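Local coordinates for tight junction protein ZO-3 (Homo sapiens, PDB 3KFV), which acts as a scaffold linking tight-junction membrane proteins such as claudins and occludin to the actin cytoskeleton, here represented by its SH3 and guanylate kinase-like region, at residues M159-A173 against T190-D204. Numbering follows the deposited sequence.
Sequences MQKLTAEMPDQFEIA and TVRVIAEKDKHALLD
Strands 170-172 and 200-203 run parallel, joined by four backbone hydrogen bonds that alternate across the pair. H200 N gives to Q169 O (2.8 Å) from well above the carbonyl plane, and E171 N returns a bond to H200 O. L202 N then reaches E171 O at 3.0 Å in a nearly straight bond (174°), and A173 N closes the series on L202 O.

The apolar contacts of one face centre on L202. Its CD2 meets L162 CD1 at 3.5 Å, while CD1 lies against F170 CB and T163 CG2; the side chain of M159, a selenomethionine bent at chi3, slides past it the opposite way. The side chains of F170 and H200 run alongside each other, pointing the same way, their rings oblique, with planes 34° apart, and H200 ND1 is bonded to R146 O.

On the other face the charges gather round E171. Its chain runs out fully extended, CG anti to the backbone N (chi1 -178°), and brings OE2 to K197 NZ (3.3 Å), a salt bridge made through the syn lone pair. K199 NZ stays 4.1 Å from E171 OE2, too far for a salt bridge, and gives a weak bond to P167 O. E171 CD also lies 3.9 Å from I194 CG1. With an alanine here, K197 would probably lose its salt-bridge mate and I194 the cover over CG1.

Beyond, A173 CB packs on L203 CD2 (3.6 Å). Helix 155-165 and helix 188-196 flank the two strands, and strand 170-172 is one edge of the five-stranded parallel sheet, the alpha/beta core of a MAGUK guanylate kinase-like domain.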
loop_
_atom_site.group_PDB
_atom_site.type_symbol
_atom_site.label_atom_id
_atom_site.label_comp_id
_atom_site.label_asym_id
_atom_site.label_seq_id
_atom_site.Cartn_x
_atom_site.Cartn_y
_atom_site.Cartn_z
HETATM N N MSE A 159 -15.554 -8.058 -1.188
HETATM C CA MSE A 159 -15.495 -7.668 -2.596
HETATM C C MSE A 159 -16.783 -7.971 -3.371
HETATM O O MSE A 159 -17.157 -7.223 -4.278
HETATM C CB MSE A 159 -14.293 -8.319 -3.288
HETATM C CG MSE A 159 -12.946 -7.789 -2.821
HETATM SE SE MSE A 159 -11.434 -8.822 -3.539
HETATM C CE MSE A 159 -11.495 -8.203 -5.380
ATOM N N GLN A 160 -17.452 -9.064 -3.018
ATOM C CA GLN A 160 -18.698 -9.425 -3.680
ATOM C C GLN A 160 -19.795 -8.444 -3.295
ATOM O O GLN A 160 -20.531 -7.956 -4.149
ATOM C CB GLN A 160 -19.116 -10.857 -3.332
ATOM N N LYS A 161 -19.891 -8.149 -2.004
ATOM C CA LYS A 161 -20.913 -7.234 -1.511
ATOM C C LYS A 161 -20.763 -5.830 -2.093
ATOM O O LYS A 161 -21.761 -5.155 -2.366
ATOM C CB LYS A 161 -20.907 -7.177 0.018
ATOM C CG LYS A 161 -21.518 -8.395 0.693
ATOM C CD LYS A 161 -22.105 -8.025 2.051
ATOM C CE LYS A 161 -22.898 -9.179 2.650
ATOM N NZ LYS A 161 -23.944 -9.673 1.712
ATOM N N LEU A 162 -19.519 -5.396 -2.283
ATOM C CA LEU A 162 -19.250 -4.062 -2.817
ATOM C C LEU A 162 -19.713 -3.903 -4.258
ATOM O O LEU A 162 -20.392 -2.932 -4.602
ATOM C CB LEU A 162 -17.764 -3.733 -2.727
ATOM C CG LEU A 162 -17.263 -3.347 -1.342
ATOM C CD1 LEU A 162 -15.749 -3.208 -1.351
ATOM C CD2 LEU A 162 -17.944 -2.072 -0.871
ATOM N N THR A 163 -19.331 -4.852 -5.104
ATOM C CA THR A 163 -19.697 -4.786 -6.514
ATOM C C THR A 163 -21.181 -5.079 -6.723
ATOM O O THR A 163 -21.797 -4.572 -7.661
ATOM C CB THR A 163 -18.850 -5.748 -7.366
ATOM O OG1 THR A 163 -18.782 -7.024 -6.719
ATOM C CG2 THR A 163 -17.445 -5.208 -7.527
ATOM N N ALA A 164 -21.749 -5.896 -5.845
ATOM C CA ALA A 164 -23.148 -6.269 -5.949
ATOM C C ALA A 164 -24.027 -5.084 -5.581
ATOM O O ALA A 164 -25.109 -4.895 -6.135
ATOM C CB ALA A 164 -23.444 -7.447 -5.044
ATOM N N GLU A 165 -23.547 -4.284 -4.637
ATOM C CA GLU A 165 -24.314 -3.160 -4.128
ATOM C C GLU A 165 -24.079 -1.921 -4.984
ATOM O O GLU A 165 -24.957 -1.060 -5.101
ATOM C CB GLU A 165 -23.922 -2.894 -2.674
ATOM C CG GLU A 165 -24.671 -1.763 -2.006
ATOM C CD GLU A 165 -24.268 -1.577 -0.551
ATOM O OE1 GLU A 165 -23.587 -2.469 -0.002
ATOM O OE2 GLU A 165 -24.629 -0.544 0.048
HETATM N N MSE A 166 -22.897 -1.843 -5.594
HETATM C CA MSE A 166 -22.474 -0.642 -6.306
HETATM C C MSE A 166 -21.613 -0.952 -7.526
HETATM O O MSE A 166 -20.432 -0.608 -7.562
HETATM C CB MSE A 166 -21.710 0.281 -5.359
HETATM C CG MSE A 166 -22.530 0.768 -4.173
HETATM SE SE MSE A 166 -21.441 1.566 -2.745
HETATM C CE MSE A 166 -20.517 -0.035 -2.101
ATOM N N PRO A 167 -22.218 -1.575 -8.550
ATOM C CA PRO A 167 -21.519 -1.999 -9.769
ATOM C C PRO A 167 -20.866 -0.828 -10.491
ATOM O O PRO A 167 -19.994 -1.034 -11.332
ATOM C CB PRO A 167 -22.648 -2.551 -10.645
ATOM C CG PRO A 167 -23.793 -2.778 -9.727
ATOM C CD PRO A 167 -23.673 -1.764 -8.657
ATOM N N ASP A 168 -21.294 0.387 -10.175
ATOM C CA ASP A 168 -20.853 1.565 -10.918
ATOM C C ASP A 168 -19.605 2.196 -10.314
ATOM O O ASP A 168 -19.012 3.109 -10.899
ATOM C CB ASP A 168 -21.985 2.602 -11.029
ATOM C CG ASP A 168 -22.524 3.046 -9.665
ATOM O OD1 ASP A 168 -22.934 2.172 -8.851
ATOM O OD2 ASP A 168 -22.559 4.279 -9.421
ATOM N N GLN A 169 -19.205 1.697 -9.146
ATOM C CA GLN A 169 -18.080 2.277 -8.423
ATOM C C GLN A 169 -17.018 1.257 -8.076
ATOM O O GLN A 169 -15.964 1.615 -7.561
ATOM C CB GLN A 169 -18.564 2.923 -7.135
ATOM C CG GLN A 169 -19.844 3.688 -7.293
ATOM C CD GLN A 169 -19.887 4.875 -6.381
ATOM O OE1 GLN A 169 -18.854 5.507 -6.119
ATOM N NE2 GLN A 169 -21.080 5.199 -5.885
ATOM N N PHE A 170 -17.311 -0.011 -8.347
ATOM C CA PHE A 170 -16.423 -1.103 -7.978
ATOM C C PHE A 170 -16.419 -2.188 -9.037
ATOM O O PHE A 170 -17.455 -2.527 -9.600
ATOM C CB PHE A 170 -16.850 -1.722 -6.644
ATOM C CG PHE A 170 -16.704 -0.801 -5.467
ATOM C CD1 PHE A 170 -15.474 -0.625 -4.857
ATOM C CD2 PHE A 170 -17.799 -0.123 -4.960
ATOM C CE1 PHE A 170 -15.338 0.219 -3.766
ATOM C CE2 PHE A 170 -17.672 0.717 -3.871
ATOM C CZ PHE A 170 -16.439 0.889 -3.272
ATOM N N GLU A 171 -15.240 -2.731 -9.304
ATOM C CA GLU A 171 -15.111 -3.928 -10.111
ATOM C C GLU A 171 -13.979 -4.745 -9.530
ATOM O O GLU A 171 -12.949 -4.194 -9.155
ATOM C CB GLU A 171 -14.816 -3.590 -11.573
ATOM C CG GLU A 171 -14.721 -4.827 -12.452
ATOM C CD GLU A 171 -14.523 -4.511 -13.925
ATOM O OE1 GLU A 171 -13.886 -5.337 -14.625
ATOM O OE2 GLU A 171 -15.005 -3.448 -14.384
ATOM N N ILE A 172 -14.169 -6.056 -9.440
ATOM C CA ILE A 172 -13.097 -6.929 -8.988
ATOM C C ILE A 172 -12.038 -7.069 -10.077
ATOM O O ILE A 172 -12.354 -7.393 -11.221
ATOM C CB ILE A 172 -13.623 -8.318 -8.602
ATOM C CG1 ILE A 172 -14.443 -8.228 -7.320
ATOM C CG2 ILE A 172 -12.474 -9.288 -8.420
ATOM C CD1 ILE A 172 -15.073 -9.529 -6.920
ATOM N N ALA A 173 -10.784 -6.809 -9.720
ATOM C CA ALA A 173 -9.670 -7.006 -10.638
ATOM C C ALA A 173 -9.453 -8.501 -10.852
ATOM O O ALA A 173 -9.246 -9.246 -9.894
ATOM C CB ALA A 173 -8.414 -6.362 -10.084
ATOM N N THR A 190 -4.526 -4.416 -15.707
ATOM C CA THR A 190 -5.854 -4.810 -15.266
ATOM C C THR A 190 -6.426 -3.712 -14.390
ATOM O O THR A 190 -7.571 -3.287 -14.582
ATOM C CB THR A 190 -5.839 -6.129 -14.494
ATOM O OG1 THR A 190 -5.520 -7.193 -15.393
ATOM C CG2 THR A 190 -7.202 -6.399 -13.896
ATOM N N VAL A 191 -5.613 -3.247 -13.443
ATOM C CA VAL A 191 -6.018 -2.204 -12.507
ATOM C C VAL A 191 -6.242 -0.885 -13.238
ATOM O O VAL A 191 -7.248 -0.212 -13.021
ATOM C CB VAL A 191 -4.971 -2.010 -11.394
ATOM C CG1 VAL A 191 -5.461 -0.998 -10.371
ATOM C CG2 VAL A 191 -4.665 -3.341 -10.725
ATOM N N ARG A 192 -5.306 -0.528 -14.113
ATOM C CA ARG A 192 -5.425 0.689 -14.913
ATOM C C ARG A 192 -6.737 0.742 -15.709
ATOM O O ARG A 192 -7.412 1.768 -15.747
ATOM C CB ARG A 192 -4.246 0.812 -15.877
ATOM C CG ARG A 192 -3.982 2.232 -16.348
ATOM C CD ARG A 192 -3.178 2.258 -17.632
ATOM N NE ARG A 192 -2.358 1.061 -17.798
ATOM C CZ ARG A 192 -1.100 0.938 -17.379
ATOM N NH1 ARG A 192 -0.496 1.940 -16.753
ATOM N NH2 ARG A 192 -0.444 -0.196 -17.591
ATOM N N VAL A 193 -7.085 -0.359 -16.362
ATOM C CA VAL A 193 -8.298 -0.395 -17.172
ATOM C C VAL A 193 -9.538 -0.101 -16.322
ATOM O O VAL A 193 -10.438 0.619 -16.766
ATOM C CB VAL A 193 -8.437 -1.737 -17.943
ATOM C CG1 VAL A 193 -9.890 -2.077 -18.196
ATOM C CG2 VAL A 193 -7.673 -1.669 -19.249
ATOM N N ILE A 194 -9.566 -0.633 -15.097
ATOM C CA ILE A 194 -10.703 -0.442 -14.192
ATOM C C ILE A 194 -10.778 0.984 -13.646
ATOM O O ILE A 194 -11.864 1.548 -13.508
ATOM C CB ILE A 194 -10.650 -1.418 -13.004
ATOM C CG1 ILE A 194 -11.041 -2.828 -13.451
ATOM C CG2 ILE A 194 -11.560 -0.946 -11.884
ATOM C CD1 ILE A 194 -10.621 -3.914 -12.477
ATOM N N ALA A 195 -9.627 1.568 -13.331
ATOM C CA ALA A 195 -9.592 2.948 -12.866
ATOM C C ALA A 195 -10.008 3.927 -13.973
ATOM O O ALA A 195 -10.457 5.041 -13.694
ATOM C CB ALA A 195 -8.215 3.295 -12.327
ATOM N N GLU A 196 -9.858 3.506 -15.225
ATOM C CA GLU A 196 -10.236 4.331 -16.368
ATOM C C GLU A 196 -11.756 4.424 -16.497
ATOM O O GLU A 196 -12.280 5.434 -16.974
ATOM C CB GLU A 196 -9.627 3.785 -17.667
ATOM C CG GLU A 196 -8.151 4.118 -17.878
ATOM N N LYS A 197 -12.454 3.364 -16.087
ATOM C CA LYS A 197 -13.920 3.363 -16.027
ATOM C C LYS A 197 -14.407 4.160 -14.821
ATOM O O LYS A 197 -15.583 4.113 -14.474
ATOM C CB LYS A 197 -14.465 1.941 -15.903
ATOM C CG LYS A 197 -14.174 1.019 -17.069
ATOM C CD LYS A 197 -14.698 -0.382 -16.766
ATOM C CE LYS A 197 -14.405 -1.348 -17.900
ATOM N NZ LYS A 197 -14.883 -2.730 -17.585
ATOM N N ASP A 198 -13.493 4.866 -14.167
ATOM C CA ASP A 198 -13.823 5.637 -12.975
ATOM C C ASP A 198 -14.385 4.776 -11.847
ATOM O O ASP A 198 -15.329 5.173 -11.170
ATOM C CB ASP A 198 -14.813 6.749 -13.313
ATOM C CG ASP A 198 -14.662 7.951 -12.403
ATOM O OD1 ASP A 198 -13.501 8.385 -12.202
ATOM O OD2 ASP A 198 -15.694 8.457 -11.897
ATOM N N LYS A 199 -13.799 3.602 -11.638
ATOM C CA LYS A 199 -14.213 2.731 -10.546
ATOM C C LYS A 199 -13.021 2.326 -9.681
ATOM O O LYS A 199 -11.885 2.333 -10.144
ATOM C CB LYS A 199 -14.878 1.470 -11.090
ATOM C CG LYS A 199 -16.108 1.708 -11.922
ATOM C CD LYS A 199 -16.701 0.375 -12.350
ATOM C CE LYS A 199 -17.737 0.532 -13.454
ATOM N NZ LYS A 199 -18.087 -0.814 -14.012
ATOM N N HIS A 200 -13.288 1.975 -8.427
ATOM C CA HIS A 200 -12.269 1.389 -7.569
ATOM C C HIS A 200 -12.025 -0.045 -8.004
ATOM O O HIS A 200 -12.959 -0.846 -8.057
ATOM C CB HIS A 200 -12.722 1.363 -6.110
ATOM C CG HIS A 200 -12.941 2.712 -5.510
ATOM N ND1 HIS A 200 -11.914 3.604 -5.285
ATOM C CD2 HIS A 200 -14.065 3.312 -5.055
ATOM C CE1 HIS A 200 -12.397 4.701 -4.731
ATOM N NE2 HIS A 200 -13.701 4.551 -4.583
ATOM N N ALA A 201 -10.771 -0.374 -8.301
ATOM C CA ALA A 201 -10.403 -1.754 -8.570
ATOM C C ALA A 201 -10.192 -2.466 -7.242
ATOM O O ALA A 201 -9.366 -2.048 -6.428
ATOM C CB ALA A 201 -9.147 -1.814 -9.416
ATOM N N LEU A 202 -10.957 -3.529 -7.013
ATOM C CA LEU A 202 -10.856 -4.292 -5.776
ATOM C C LEU A 202 -9.827 -5.395 -5.948
ATOM O O LEU A 202 -9.899 -6.170 -6.904
ATOM C CB LEU A 202 -12.216 -4.882 -5.401
ATOM C CG LEU A 202 -13.309 -3.887 -5.006
ATOM C CD1 LEU A 202 -14.686 -4.510 -5.125
ATOM C CD2 LEU A 202 -13.076 -3.369 -3.600
ATOM N N LEU A 203 -8.873 -5.463 -5.022
ATOM C CA LEU A 203 -7.749 -6.397 -5.124
ATOM C C LEU A 203 -7.623 -7.338 -3.930
ATOM O O LEU A 203 -7.720 -6.920 -2.773
ATOM C CB LEU A 203 -6.440 -5.633 -5.266
ATOM C CG LEU A 203 -6.231 -4.791 -6.515
ATOM C CD1 LEU A 203 -5.174 -3.745 -6.252
ATOM C CD2 LEU A 203 -5.825 -5.694 -7.660
ATOM N N ASP A 204 -7.397 -8.612 -4.228
ATOM C CA ASP A 204 -7.064 -9.597 -3.215
ATOM C C ASP A 204 -5.666 -10.070 -3.534
ATOM O O ASP A 204 -5.488 -10.945 -4.385
ATOM C CB ASP A 204 -8.018 -10.786 -3.270
ATOM C CG ASP A 204 -7.830 -11.727 -2.098
ATOM O OD1 ASP A 204 -7.178 -11.308 -1.111
ATOM O OD2 ASP A 204 -8.330 -12.875 -2.157
#